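Local coordinates for CrmK (Actinoalloteichus sp. WH1-2216-6, PDB 5I1V), which is an FAD-dependent oxidase with a covalently bound flavin, involved in recycling shunt products during caerulomycin biosynthesis, at residues S222-R227 with A282-D287; S245-W250 with S296-E301. All coordinates share one frame; numbering follows the deposited sequence.

Both interactions belong to the antiparallel eight-stranded sheet and its helical cover, probably the substrate domain as in related berberine-bridge-type oxidases, and their centres lie about 16 Å apart. Along the chain the segments alternate: strand 222-231 leads into helix 237-253, then strand 277-285 leads into helix 291-303, so interaction 1 pairs the two strands and interaction 2 the two helices that follow them. The layers meet directly, Ala282 CB lying 4.0 Å from Phe298 CE2. Interaction 1 comes nearer to the cofactor, with the side chain of Gln283 about 11 Å from the FAD, whereas interaction 2 packs the two helices against each other over the sheet face that carries Ala226 and Ala282.

Interaction 1 of 2, residues S222-R227 with A282-D287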
loop_
_atom_site.group_PDB
_atom_site.type_symbol
_atom_site.label_atom_id
_atom_site.label_comp_id
_atom_site.label_asym_id
_atom_site.label_seq_id
_atom_site.Cartn_x
_atom_site.Cartn_y
_atom_site.Cartn_z
ATOM N N SER A 222 5.438 7.419 -20.280
ATOM C CA SER A 222 6.506 7.594 -19.300
ATOM C C SER A 222 6.791 9.054 -19.102
ATOM O O SER A 222 6.356 9.878 -19.925
ATOM C CB SER A 222 7.758 6.799 -19.663
ATOM O OG SER A 222 8.525 7.447 -20.607
ATOM N N PHE A 223 7.439 9.331 -17.963
ATOM C CA PHE A 223 7.632 10.648 -17.411
ATOM C C PHE A 223 9.076 10.843 -16.978
ATOM O O PHE A 223 9.714 9.912 -16.475
ATOM C CB PHE A 223 6.789 10.816 -16.146
ATOM C CG PHE A 223 5.349 11.051 -16.432
ATOM C CD1 PHE A 223 4.565 10.024 -16.851
ATOM C CD2 PHE A 223 4.794 12.317 -16.321
ATOM C CE1 PHE A 223 3.235 10.227 -17.175
ATOM C CE2 PHE A 223 3.473 12.527 -16.636
ATOM C CZ PHE A 223 2.689 11.476 -17.062
ATOM N N HIS A 224 9.554 12.058 -17.150
ATOM C CA HIS A 224 10.761 12.518 -16.470
ATOM C C HIS A 224 10.331 13.048 -15.108
ATOM O O HIS A 224 9.391 13.862 -15.022
ATOM C CB HIS A 224 11.409 13.679 -17.231
ATOM C CG HIS A 224 11.946 13.312 -18.576
ATOM N ND1 HIS A 224 13.023 12.469 -18.740
ATOM C CD2 HIS A 224 11.563 13.678 -19.821
ATOM C CE1 HIS A 224 13.277 12.327 -20.030
ATOM N NE2 HIS A 224 12.407 13.051 -20.707
ATOM N N VAL A 225 11.044 12.646 -14.057
ATOM C CA VAL A 225 10.664 12.947 -12.700
ATOM C C VAL A 225 11.840 13.684 -12.058
ATOM O O VAL A 225 12.978 13.374 -12.321
ATOM C CB VAL A 225 10.347 11.661 -11.910
ATOM C CG1 VAL A 225 10.017 12.000 -10.465
ATOM C CG2 VAL A 225 9.189 10.855 -12.568
ATOM N N ALA A 226 11.546 14.705 -11.278
ATOM C CA ALA A 226 12.556 15.409 -10.525
ATOM C C ALA A 226 12.087 15.518 -9.088
ATOM O O ALA A 226 10.946 15.914 -8.821
ATOM C CB ALA A 226 12.783 16.799 -11.111
ATOM N N ARG A 227 12.974 15.183 -8.168
ATOM C CA ARG A 227 12.663 15.240 -6.762
ATOM C C ARG A 227 13.746 16.159 -6.188
ATOM O O ARG A 227 14.930 15.999 -6.455
ATOM C CB ARG A 227 12.655 13.847 -6.160
ATOM C CG ARG A 227 11.932 12.829 -7.076
ATOM C CD ARG A 227 10.947 11.906 -6.366
ATOM N NE ARG A 227 11.649 11.043 -5.424
ATOM C CZ ARG A 227 11.309 10.832 -4.150
ATOM N NH1 ARG A 227 10.208 11.373 -3.617
ATOM N NH2 ARG A 227 12.074 10.038 -3.397
ATOM N N ALA A 282 8.294 16.922 -9.268
ATOM C CA ALA A 282 7.792 17.365 -10.542
ATOM C C ALA A 282 7.941 16.278 -11.573
ATOM O O ALA A 282 8.848 15.409 -11.471
ATOM C CB ALA A 282 8.488 18.629 -10.984
ATOM N N GLN A 283 7.015 16.287 -12.535
ATOM C CA GLN A 283 6.977 15.293 -13.569
ATOM C C GLN A 283 6.458 15.908 -14.826
ATOM O O GLN A 283 5.677 16.820 -14.780
ATOM C CB GLN A 283 6.099 14.071 -13.158
ATOM C CG GLN A 283 4.636 14.406 -12.945
ATOM C CD GLN A 283 3.746 13.292 -12.411
ATOM O OE1 GLN A 283 3.997 12.711 -11.394
ATOM N NE2 GLN A 283 2.660 13.036 -13.099
ATOM N N ILE A 284 6.908 15.392 -15.961
ATOM C CA ILE A 284 6.488 15.847 -17.274
ATOM C C ILE A 284 6.587 14.666 -18.211
ATOM O O ILE A 284 7.546 13.917 -18.160
ATOM C CB ILE A 284 7.347 17.024 -17.791
ATOM C CG1 ILE A 284 6.727 17.672 -19.034
ATOM C CG2 ILE A 284 8.790 16.603 -17.976
ATOM C CD1 ILE A 284 7.443 18.934 -19.541
ATOM N N PRO A 285 5.569 14.457 -19.037
ATOM C CA PRO A 285 5.713 13.321 -19.940
ATOM C C PRO A 285 6.921 13.422 -20.887
ATOM O O PRO A 285 7.283 14.507 -21.342
ATOM C CB PRO A 285 4.415 13.343 -20.745
ATOM C CG PRO A 285 3.447 14.148 -19.923
ATOM C CD PRO A 285 4.308 15.175 -19.233
ATOM N N VAL A 286 7.519 12.278 -21.188
ATOM C CA VAL A 286 8.724 12.230 -22.008
ATOM C C VAL A 286 8.395 12.684 -23.441
ATOM O O VAL A 286 9.255 13.232 -24.129
ATOM C CB VAL A 286 9.328 10.799 -21.990
ATOM C CG1 VAL A 286 10.363 10.596 -23.089
ATOM C CG2 VAL A 286 9.952 10.517 -20.633
ATOM N N ASP A 287 7.148 12.478 -23.866
ATOM C CA ASP A 287 6.725 12.792 -25.227
ATOM C C ASP A 287 6.289 14.254 -25.471
ATOM O O ASP A 287 5.847 14.589 -26.560
ATOM C CB ASP A 287 5.631 11.817 -25.697
ATOM C CG ASP A 287 4.299 11.956 -24.925
ATOM O OD1 ASP A 287 4.266 12.449 -23.776
ATOM O OD2 ASP A 287 3.250 11.531 -25.471
#
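Phe223 lays one ring face against Pro285, whose CA stands 4.2 Å from the ring centroid in a CH-pi contact, while the proline's CG reaches CE2 of the same ring at 3.7 Å. With CG turned beside the backbone N (chi1 -77°), the ring runs alongside the proline and also meets the Gln283 amide, NE2 being 3.7 Å from Phe223 CE2 and the two planes 60° apart. Were Phe223 replaced by an alanine, Pro285 and the Gln283 amide would probably lose the ring that packs against both, and a gap would open beside the strand pair. His224 and Val286 meet on the other face of the ladder: Val286 CG2 sits over one face of the imidazole, 3.6 Å from its centroid, and also lies 3.4 Å from Ser222 OG.

The backbones form a regular antiparallel ladder, with paired bonds joining His224 to Ile284 and Ala226 to Ala282. Beyond the regular pairing, Val286 N gives a nearly straight bond (172°) to Ser222 O at 3.0 Å, carrying the pairing into the loop after strand 277-285.

Packing is tight around Phe223, Gln283 and Pro285, all buried; Ser222, His224 and Val286 form the more open end, each partly exposed. Gln283 OE1 has a weak hydrogen bond to Thr322.

In the eight-stranded sheet, probably that of the substrate domain as in related berberine-bridge-type oxidases, 222-231 lies between 277-285 and strand 311-318, outermost within this chain, bonding to Leu317, Arg315 and Thr313 of the latter. Helix 319-326 covers the side with Phe223, Val225 and Gln283, while helix 291-303 lies over His224, Ala226, Ala282 and Ile284.

Interaction 2 of 2, residues S245-W250 with S296-E301; sequences SNFLDW and SWFLAE
Trp250 receives the edge of Phe298 on one face of its indole: Phe298 CD1 stands over the ring system, 3.4 Å from Trp250 CD2, in an edge-to-face pair with planes at 56° and the centroids of the Trp250 six-membered ring and the Phe298 ring 4.5 Å apart. At the indole's own edge, in its plane, the Glu301 carboxylate carbon CD comes to 3.6 Å from Trp250 CD1, the carboxylate turned almost perpendicular to the ring. Phe298 CZ meets Phe247 CE1 at 4.0 Å, which puts the phenyl of Phe298 in touch with two aromatic side chains of helix 237-253. Phe298 CG lies anti to the backbone N (chi1 166°), carrying the ring across the indole instead of along it.

Polar groups line another part of the interface. A water bonds to Asn246 O at 2.9 Å and Glu301 OE1 at 2.8 Å, bridging the helices, while Glu301 OE2 forms a salt bridge with Arg253. Asn246 ND2 bonds to the carbonyls of Leu302 and Glu304, so its amide grips the chain at the end of helix 291-303, and its OD1 accepts from Arg242 NE.

The short segments run at 139° to each other with axes 10.2 Å apart. On the sheet side Phe247 and Phe298 both rest on Met280 and Ala266: helices packed through aromatic side chains on one face of a large antiparallel sheet, consistent with the substrate domain of berberine-bridge-type FAD oxidases.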
loop_
_atom_site.group_PDB
_atom_site.type_symbol
_atom_site.label_atom_id
_atom_site.label_comp_id
_atom_site.label_asym_id
_atom_site.label_seq_id
_atom_site.Cartn_x
_atom_site.Cartn_y
_atom_site.Cartn_z
ATOM N N SER A 245 7.482 32.307 -3.997
ATOM C CA SER A 245 7.044 33.299 -5.007
ATOM C C SER A 245 7.415 32.830 -6.405
ATOM O O SER A 245 6.614 32.911 -7.325
ATOM C CB SER A 245 7.662 34.689 -4.755
ATOM O OG SER A 245 7.201 35.177 -3.523
ATOM N N ASN A 246 8.644 32.361 -6.580
ATOM C CA ASN A 246 9.066 31.839 -7.890
ATOM C C ASN A 246 8.191 30.711 -8.392
ATOM O O ASN A 246 7.874 30.662 -9.573
ATOM C CB ASN A 246 10.503 31.364 -7.884
ATOM C CG ASN A 246 11.486 32.515 -7.760
ATOM O OD1 ASN A 246 11.104 33.674 -7.910
ATOM N ND2 ASN A 246 12.732 32.201 -7.503
ATOM N N PHE A 247 7.873 29.785 -7.482
ATOM C CA PHE A 247 6.990 28.645 -7.791
ATOM C C PHE A 247 5.622 29.137 -8.232
ATOM O O PHE A 247 5.142 28.777 -9.285
ATOM C CB PHE A 247 6.839 27.761 -6.558
ATOM C CG PHE A 247 6.043 26.501 -6.813
ATOM C CD1 PHE A 247 6.653 25.393 -7.362
ATOM C CD2 PHE A 247 4.702 26.428 -6.499
ATOM C CE1 PHE A 247 5.932 24.217 -7.605
ATOM C CE2 PHE A 247 3.961 25.263 -6.752
ATOM C CZ PHE A 247 4.586 24.155 -7.283
ATOM N N LEU A 248 5.016 30.011 -7.433
ATOM C CA LEU A 248 3.678 30.510 -7.740
ATOM C C LEU A 248 3.650 31.257 -9.065
ATOM O O LEU A 248 2.730 31.039 -9.883
ATOM C CB LEU A 248 3.133 31.385 -6.621
ATOM C CG LEU A 248 3.015 30.715 -5.257
ATOM C CD1 LEU A 248 2.551 31.708 -4.212
ATOM C CD2 LEU A 248 2.110 29.511 -5.281
ATOM N N ASP A 249 4.665 32.083 -9.320
ATOM C CA ASP A 249 4.678 32.878 -10.569
ATOM C C ASP A 249 4.770 31.977 -11.749
ATOM O O ASP A 249 4.059 32.167 -12.727
ATOM C CB ASP A 249 5.871 33.860 -10.644
ATOM C CG ASP A 249 5.788 34.966 -9.612
ATOM O OD1 ASP A 249 4.664 35.263 -9.136
ATOM O OD2 ASP A 249 6.862 35.531 -9.248
ATOM N N TRP A 250 5.670 31.004 -11.688
ATOM C CA TRP A 250 5.810 30.074 -12.795
ATOM C C TRP A 250 4.483 29.301 -12.990
ATOM O O TRP A 250 4.031 29.163 -14.114
ATOM C CB TRP A 250 6.983 29.101 -12.596
ATOM C CG TRP A 250 7.273 28.258 -13.772
ATOM C CD1 TRP A 250 8.193 28.498 -14.761
ATOM C CD2 TRP A 250 6.576 27.058 -14.163
ATOM N NE1 TRP A 250 8.133 27.498 -15.720
ATOM C CE2 TRP A 250 7.141 26.615 -15.374
ATOM C CE3 TRP A 250 5.554 26.302 -13.586
ATOM C CZ2 TRP A 250 6.707 25.446 -16.025
ATOM C CZ3 TRP A 250 5.109 25.151 -14.256
ATOM C CH2 TRP A 250 5.686 24.739 -15.441
ATOM N N SER A 296 14.265 21.344 -16.946
ATOM C CA SER A 296 15.457 22.161 -16.565
ATOM C C SER A 296 15.129 23.630 -16.414
ATOM O O SER A 296 15.557 24.249 -15.441
ATOM C CB SER A 296 16.580 21.986 -17.582
ATOM O OG SER A 296 17.129 20.673 -17.455
ATOM N N TRP A 297 14.371 24.173 -17.370
ATOM C CA TRP A 297 13.951 25.582 -17.340
ATOM C C TRP A 297 13.157 25.873 -16.107
ATOM O O TRP A 297 13.348 26.913 -15.460
ATOM C CB TRP A 297 13.106 25.988 -18.560
ATOM C CG TRP A 297 13.853 25.944 -19.836
ATOM C CD1 TRP A 297 15.218 26.052 -20.004
ATOM C CD2 TRP A 297 13.295 25.784 -21.141
ATOM N NE1 TRP A 297 15.531 25.939 -21.340
ATOM C CE2 TRP A 297 14.372 25.777 -22.059
ATOM C CE3 TRP A 297 11.989 25.646 -21.629
ATOM C CZ2 TRP A 297 14.175 25.632 -23.444
ATOM C CZ3 TRP A 297 11.794 25.480 -23.007
ATOM C CH2 TRP A 297 12.880 25.498 -23.897
ATOM N N PHE A 298 12.256 24.946 -15.778
ATOM C CA PHE A 298 11.425 25.114 -14.605
ATOM C C PHE A 298 12.298 25.109 -13.343
ATOM O O PHE A 298 12.207 26.010 -12.534
ATOM C CB PHE A 298 10.327 24.032 -14.575
ATOM C CG PHE A 298 9.635 23.901 -13.250
ATOM C CD1 PHE A 298 8.841 24.916 -12.791
ATOM C CD2 PHE A 298 9.745 22.721 -12.486
ATOM C CE1 PHE A 298 8.198 24.810 -11.556
ATOM C CE2 PHE A 298 9.092 22.600 -11.272
ATOM C CZ PHE A 298 8.322 23.646 -10.805
ATOM N N LEU A 299 13.174 24.118 -13.210
ATOM C CA LEU A 299 14.017 24.000 -12.035
ATOM C C LEU A 299 14.945 25.246 -11.879
ATOM O O LEU A 299 15.168 25.717 -10.776
ATOM C CB LEU A 299 14.833 22.712 -12.085
ATOM C CG LEU A 299 14.040 21.395 -12.009
ATOM C CD1 LEU A 299 14.996 20.242 -12.214
ATOM C CD2 LEU A 299 13.301 21.255 -10.679
ATOM N N ALA A 300 15.430 25.792 -12.987
ATOM C CA ALA A 300 16.240 27.030 -12.937
ATOM C C ALA A 300 15.436 28.233 -12.445
ATOM O O ALA A 300 15.946 29.027 -11.642
ATOM C CB ALA A 300 16.850 27.333 -14.301
ATOM N N GLU A 301 14.191 28.388 -12.890
ATOM C CA GLU A 301 13.391 29.536 -12.435
ATOM C C GLU A 301 13.150 29.509 -10.935
ATOM O O GLU A 301 13.167 30.553 -10.268
ATOM C CB GLU A 301 12.029 29.623 -13.112
ATOM C CG GLU A 301 12.060 30.085 -14.554
ATOM C CD GLU A 301 10.871 30.953 -14.952
ATOM O OE1 GLU A 301 10.149 31.508 -14.079
ATOM O OE2 GLU A 301 10.661 31.091 -16.175
HETATM O O HOH W 1 9.148 32.263 -11.562
#